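Side-chain contacts in CurH (Lyngbya majuscula, PDB 3KG7), which probably eliminates water from a beta-hydroxyacyl intermediate, as the dehydratase domain of one module of the curacin polyketide synthase: residues Glu87-Leu92 / Glu114-His119; Met91-Asp96 / Phe102-Ser107. All coordinates share one frame; numbering follows the deposited sequence.

Interaction 1. Residues Glu87-Leu92 / Glu114-His119; sequences ETQLML and EEWQQH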
loop_
_atom_site.group_PDB
_atom_site.type_symbol
_atom_site.label_atom_id
_atom_site.label_comp_id
_atom_site.label_asym_id
_atom_site.label_seq_id
_atom_site.Cartn_x
_atom_site.Cartn_y
_atom_site.Cartn_z
ATOM N N GLU C 87 14.018 -1.212 3.862
ATOM C CA GLU C 87 12.672 -1.127 3.311
ATOM C C GLU C 87 11.975 0.081 3.944
ATOM O O GLU C 87 11.701 0.079 5.140
ATOM C CB GLU C 87 11.952 -2.419 3.681
ATOM C CG GLU C 87 10.604 -2.655 3.044
ATOM C CD GLU C 87 10.050 -4.037 3.381
ATOM O OE1 GLU C 87 10.851 -5.001 3.442
ATOM O OE2 GLU C 87 8.823 -4.159 3.579
ATOM N N THR C 88 11.700 1.108 3.148
ATOM C CA THR C 88 11.232 2.383 3.679
ATOM C C THR C 88 9.804 2.704 3.231
ATOM O O THR C 88 9.426 2.402 2.107
ATOM C CB THR C 88 12.201 3.499 3.261
ATOM O OG1 THR C 88 13.550 3.046 3.459
ATOM C CG2 THR C 88 11.975 4.757 4.076
ATOM N N GLN C 89 9.017 3.303 4.120
ATOM C CA GLN C 89 7.627 3.634 3.820
ATOM C C GLN C 89 7.280 5.008 4.357
ATOM O O GLN C 89 7.433 5.266 5.553
ATOM C CB GLN C 89 6.678 2.593 4.416
ATOM C CG GLN C 89 6.681 1.261 3.684
ATOM C CD GLN C 89 5.523 0.361 4.067
ATOM O OE1 GLN C 89 4.661 0.739 4.855
ATOM N NE2 GLN C 89 5.501 -0.844 3.509
ATOM N N LEU C 90 6.839 5.894 3.463
ATOM C CA LEU C 90 6.302 7.191 3.860
ATOM C C LEU C 90 4.791 7.093 3.741
ATOM O O LEU C 90 4.266 6.816 2.656
ATOM C CB LEU C 90 6.850 8.305 2.971
ATOM C CG LEU C 90 6.437 9.741 3.307
ATOM C CD1 LEU C 90 7.494 10.737 2.840
ATOM C CD2 LEU C 90 5.071 10.092 2.711
HETATM N N MSE C 91 4.098 7.302 4.854
HETATM C CA MSE C 91 2.654 7.157 4.902
HETATM C C MSE C 91 1.985 8.534 4.990
HETATM O O MSE C 91 2.208 9.297 5.938
HETATM C CB MSE C 91 2.282 6.241 6.075
HETATM C CG MSE C 91 0.788 6.064 6.353
HETATM SE SE MSE C 91 -0.181 4.939 5.063
HETATM C CE MSE C 91 -1.118 3.800 6.356
ATOM N N LEU C 92 1.192 8.854 3.975
ATOM C CA LEU C 92 0.491 10.131 3.906
ATOM C C LEU C 92 -0.967 9.886 4.226
ATOM O O LEU C 92 -1.699 9.290 3.431
ATOM C CB LEU C 92 0.653 10.751 2.518
ATOM C CG LEU C 92 -0.155 11.973 2.092
ATOM C CD1 LEU C 92 0.359 13.202 2.796
ATOM C CD2 LEU C 92 -0.051 12.150 0.597
ATOM N N GLU C 114 13.235 -7.128 10.359
ATOM C CA GLU C 114 13.242 -6.660 11.746
ATOM C C GLU C 114 11.944 -5.901 12.062
ATOM O O GLU C 114 11.048 -5.823 11.217
ATOM C CB GLU C 114 14.458 -5.756 11.958
ATOM C CG GLU C 114 15.030 -5.758 13.369
ATOM C CD GLU C 114 16.383 -5.056 13.456
ATOM O OE1 GLU C 114 16.569 -4.006 12.787
ATOM O OE2 GLU C 114 17.260 -5.556 14.198
ATOM N N GLU C 115 11.834 -5.353 13.272
ATOM C CA GLU C 115 10.672 -4.539 13.620
ATOM C C GLU C 115 10.812 -3.129 13.040
ATOM O O GLU C 115 11.926 -2.600 12.925
ATOM C CB GLU C 115 10.455 -4.514 15.136
ATOM C CG GLU C 115 8.987 -4.387 15.553
ATOM C CD GLU C 115 8.105 -5.489 14.972
ATOM O OE1 GLU C 115 8.295 -6.673 15.349
ATOM O OE2 GLU C 115 7.223 -5.162 14.139
ATOM N N TRP C 116 9.675 -2.543 12.663
ATOM C CA TRP C 116 9.646 -1.239 12.015
ATOM C C TRP C 116 10.118 -0.138 12.962
ATOM O O TRP C 116 9.714 -0.096 14.122
ATOM C CB TRP C 116 8.234 -0.913 11.529
ATOM C CG TRP C 116 7.719 -1.717 10.358
ATOM C CD1 TRP C 116 6.828 -2.751 10.409
ATOM C CD2 TRP C 116 8.029 -1.524 8.964
ATOM N NE1 TRP C 116 6.573 -3.226 9.139
ATOM C CE2 TRP C 116 7.296 -2.492 8.235
ATOM C CE3 TRP C 116 8.852 -0.630 8.260
ATOM C CZ2 TRP C 116 7.354 -2.584 6.837
ATOM C CZ3 TRP C 116 8.916 -0.731 6.868
ATOM C CH2 TRP C 116 8.173 -1.700 6.176
ATOM N N GLN C 117 10.968 0.747 12.446
ATOM C CA GLN C 117 11.509 1.870 13.193
ATOM C C GLN C 117 10.987 3.141 12.565
ATOM O O GLN C 117 11.013 3.280 11.349
ATOM C CB GLN C 117 13.037 1.870 13.114
ATOM C CG GLN C 117 13.720 0.603 13.648
ATOM C CD GLN C 117 15.245 0.697 13.624
ATOM O OE1 GLN C 117 15.829 1.753 13.900
ATOM N NE2 GLN C 117 15.895 -0.410 13.300
ATOM N N GLN C 118 10.521 4.075 13.386
ATOM C CA GLN C 118 10.046 5.349 12.866
ATOM C C GLN C 118 11.179 6.370 12.818
ATOM O O GLN C 118 12.001 6.443 13.725
ATOM C CB GLN C 118 8.863 5.867 13.684
ATOM C CG GLN C 118 7.945 6.813 12.899
ATOM C CD GLN C 118 6.898 7.497 13.762
ATOM O OE1 GLN C 118 6.409 6.922 14.737
ATOM N NE2 GLN C 118 6.551 8.735 13.405
ATOM N N HIS C 119 11.216 7.155 11.752
ATOM C CA HIS C 119 12.261 8.144 11.582
ATOM C C HIS C 119 11.729 9.574 11.634
ATOM O O HIS C 119 12.442 10.497 12.059
ATOM C CB HIS C 119 13.024 7.871 10.290
ATOM C CG HIS C 119 13.586 6.487 10.219
ATOM N ND1 HIS C 119 14.630 6.066 11.016
ATOM C CD2 HIS C 119 13.237 5.422 9.461
ATOM C CE1 HIS C 119 14.902 4.803 10.748
ATOM N NE2 HIS C 119 14.072 4.390 9.806
#

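Interaction 2. Residues Met91-Asp96 / Phe102-Ser107; sequences MLHTAD and FVEVFS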
loop_
_atom_site.group_PDB
_atom_site.type_symbol
_atom_site.label_atom_id
_atom_site.label_comp_id
_atom_site.label_asym_id
_atom_site.label_seq_id
_atom_site.Cartn_x
_atom_site.Cartn_y
_atom_site.Cartn_z
HETATM N N MSE C 91 4.098 7.302 4.854
HETATM C CA MSE C 91 2.654 7.157 4.902
HETATM C C MSE C 91 1.985 8.534 4.990
HETATM O O MSE C 91 2.208 9.297 5.938
HETATM C CB MSE C 91 2.282 6.241 6.075
HETATM C CG MSE C 91 0.788 6.064 6.353
HETATM SE SE MSE C 91 -0.181 4.939 5.063
HETATM C CE MSE C 91 -1.118 3.800 6.356
ATOM N N LEU C 92 1.192 8.854 3.975
ATOM C CA LEU C 92 0.491 10.131 3.906
ATOM C C LEU C 92 -0.967 9.886 4.226
ATOM O O LEU C 92 -1.699 9.290 3.431
ATOM C CB LEU C 92 0.653 10.751 2.518
ATOM C CG LEU C 92 -0.155 11.973 2.092
ATOM C CD1 LEU C 92 0.359 13.202 2.796
ATOM C CD2 LEU C 92 -0.051 12.150 0.597
ATOM N N HIS C 93 -1.387 10.333 5.400
ATOM C CA HIS C 93 -2.731 10.021 5.856
ATOM C C HIS C 93 -3.793 10.816 5.135
ATOM O O HIS C 93 -3.514 11.848 4.519
ATOM C CB HIS C 93 -2.848 10.179 7.365
ATOM C CG HIS C 93 -2.042 9.183 8.121
ATOM N ND1 HIS C 93 -0.735 9.412 8.488
ATOM C CD2 HIS C 93 -2.345 7.940 8.559
ATOM C CE1 HIS C 93 -0.270 8.359 9.138
ATOM N NE2 HIS C 93 -1.225 7.450 9.192
ATOM N N THR C 94 -5.015 10.313 5.179
ATOM C CA THR C 94 -6.122 11.014 4.563
ATOM C C THR C 94 -6.424 12.267 5.403
ATOM O O THR C 94 -6.341 12.239 6.639
ATOM C CB THR C 94 -7.338 10.067 4.375
ATOM O OG1 THR C 94 -8.396 10.755 3.697
ATOM C CG2 THR C 94 -7.835 9.494 5.711
ATOM N N ALA C 95 -6.724 13.374 4.733
ATOM C CA ALA C 95 -6.931 14.653 5.421
ATOM C C ALA C 95 -8.013 14.542 6.491
ATOM O O ALA C 95 -9.025 13.859 6.300
ATOM C CB ALA C 95 -7.275 15.738 4.431
ATOM N N ASP C 96 -7.783 15.209 7.619
ATOM C CA ASP C 96 -8.720 15.184 8.737
ATOM C C ASP C 96 -9.808 16.267 8.621
ATOM O O ASP C 96 -9.972 16.880 7.564
ATOM C CB ASP C 96 -7.956 15.270 10.071
ATOM C CG ASP C 96 -7.223 16.598 10.262
ATOM O OD1 ASP C 96 -6.117 16.591 10.829
ATOM O OD2 ASP C 96 -7.748 17.659 9.875
ATOM N N PHE C 102 -1.551 14.012 8.097
ATOM C CA PHE C 102 -0.467 13.486 8.913
ATOM C C PHE C 102 0.473 12.664 8.025
ATOM O O PHE C 102 0.024 11.978 7.098
ATOM C CB PHE C 102 -1.032 12.646 10.059
ATOM C CG PHE C 102 -0.038 12.334 11.134
ATOM C CD1 PHE C 102 0.726 13.344 11.714
ATOM C CD2 PHE C 102 0.125 11.024 11.588
ATOM C CE1 PHE C 102 1.652 13.046 12.716
ATOM C CE2 PHE C 102 1.038 10.719 12.593
ATOM C CZ PHE C 102 1.804 11.729 13.158
ATOM N N VAL C 103 1.772 12.763 8.285
ATOM C CA VAL C 103 2.775 12.025 7.521
ATOM C C VAL C 103 3.710 11.325 8.492
ATOM O O VAL C 103 4.125 11.912 9.495
ATOM C CB VAL C 103 3.605 12.962 6.605
ATOM C CG1 VAL C 103 4.712 12.190 5.882
ATOM C CG2 VAL C 103 2.709 13.693 5.591
ATOM N N GLU C 104 4.027 10.067 8.212
ATOM C CA GLU C 104 5.012 9.358 9.027
ATOM C C GLU C 104 5.919 8.494 8.161
ATOM O O GLU C 104 5.474 7.936 7.160
ATOM C CB GLU C 104 4.341 8.572 10.157
ATOM C CG GLU C 104 3.190 7.689 9.712
ATOM C CD GLU C 104 2.342 7.170 10.868
ATOM O OE1 GLU C 104 2.373 7.759 11.971
ATOM O OE2 GLU C 104 1.630 6.161 10.662
ATOM N N VAL C 105 7.196 8.428 8.536
ATOM C CA VAL C 105 8.200 7.668 7.793
ATOM C C VAL C 105 8.753 6.545 8.659
ATOM O O VAL C 105 9.286 6.787 9.745
ATOM C CB VAL C 105 9.365 8.569 7.315
ATOM C CG1 VAL C 105 10.499 7.727 6.703
ATOM C CG2 VAL C 105 8.864 9.642 6.326
ATOM N N PHE C 106 8.612 5.317 8.168
ATOM C CA PHE C 106 9.097 4.115 8.843
ATOM C C PHE C 106 10.087 3.382 7.947
ATOM O O PHE C 106 10.008 3.489 6.719
ATOM C CB PHE C 106 7.927 3.163 9.128
ATOM C CG PHE C 106 7.012 3.614 10.234
ATOM C CD1 PHE C 106 7.067 3.008 11.486
ATOM C CD2 PHE C 106 6.075 4.623 10.022
ATOM C CE1 PHE C 106 6.212 3.414 12.522
ATOM C CE2 PHE C 106 5.220 5.039 11.053
ATOM C CZ PHE C 106 5.286 4.434 12.298
ATOM N N SER C 107 11.011 2.641 8.557
ATOM C CA SER C 107 11.812 1.668 7.821
ATOM C C SER C 107 12.125 0.457 8.676
ATOM O O SER C 107 12.048 0.523 9.899
ATOM C CB SER C 107 13.094 2.286 7.260
ATOM O OG SER C 107 14.014 2.593 8.281
#

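Interaction 1. Residues Glu87-Leu92 / Glu114-His119
Trp116 meets Glu87 and Gln89 through the far end of its indole, the six-membered ring, and most of the 163 Å² buried between the two segments involves these three residues. The dense part lies where the ring reaches the strand: CZ3 of Trp116 is 3.4 Å from the backbone O of Glu87, and CH2 of Trp116 sits 3.6 Å from Glu87 OE2. The carboxylate stands almost upright against the indole, its plane turned 86° from that of the ring. Glu87 gets there by an extended side chain whose CG lies anti to the backbone N (chi1 -171°), so that CG and CD also run past CH2 of Trp116. Gln89 crosses the indole at about a right angle and lies a little farther from the ring, NE2 being 3.9 Å from Trp116 CH2 and the amide plane inclined by 45°. No hydrogen bond links the segments; their backbones are too far apart, the CA atoms of Glu87 and Trp116 being 9.2 Å from each other. The gap is the width of an intervening strand, 101-109, in the antiparallel sheet of the first hotdog unit of this double hotdog fold, and Trp116 bridges it, its side chain touching Arg108 on the way. The polar groups beside the indole find their partners off the contact: Glu87 OE2 forms a salt bridge with Arg108, while the amide of Gln89 is gripped at both ends, NE2 giving a hydrogen bond to O of Glu17 of the second subunit and OE1 taking one from N of Ala19 of that subunit. The same Ala19 of the second subunit also packs on Trp116. The solvent side is looser: Glu87 and Trp116 are only partly covered, whereas Gln89 is buried, and the chain leading into Trp116, Glu114 and Glu115, is exposed.

Interaction 2. Residues Met91-Asp96 / Phe102-Ser107
The imidazole of His93 turns its edge to the neighbouring strand: the carbonyl of Phe102 and the carboxyl group of Glu104 both lie at that edge, while CG of Met91 rests over one face, 3.6 Å above the ring plane and offset toward the rim. This is the loop end of a beta hairpin, where strands 86-92 and 101-109 of the hotdog sheet run antiparallel. The phenyl ring of Phe102 runs alongside His93, pointing the same way; the planes are 28° apart, but with centroids separated by 5.4 Å the rings are offset along their planes and barely overlap. With CG beside the backbone N (chi1 -67°), His93 brings ND1 near Phe102 O for a weak hydrogen bond of 3.0 Å, and that oxygen also accepts a straighter bond from His93 N at 2.8 Å. The plane of the Glu104 carboxylate is turned 78° from that of the imidazole, with OE2 3.3 Å from His93 CE1. Met91 and Glu104 form a hydrogen-bonded pair, with Met91 N to Glu104 O at 2.8 Å and the return bond from Glu104 N to Met91 O. On the opposite face of the sheet, Leu92 and Val103 are a non-hydrogen-bonded pair whose methyls CD1 and CG2 touch at 3.7 Å. From the same Val103, the CA-H points at Met91 O, the carbon and oxygen 3.2 Å apart.

How the interactions relate
Interactions 1 and 2 start from the same strand, 86-92, share Met91 and Leu92, and have centres about 11 Å apart. They differ in reach: interaction 2 joins 86-92 to its immediate neighbour, 101-109, whereas interaction 1 spans that neighbour to the start of strand 117-124. Ser107 ties them together. Its O is 2.8 Å from Gln117 N, a probable hydrogen bond between adjacent strands, and its CB packs 3.4 Å from Glu87 O. Alongside, Gln118 CG lies 3.4 Å from Val105 O. Both contacts sit on the same side of the chain's centre, each about 18 Å from it, and both meet Ala19 and Ser20 of the second subunit.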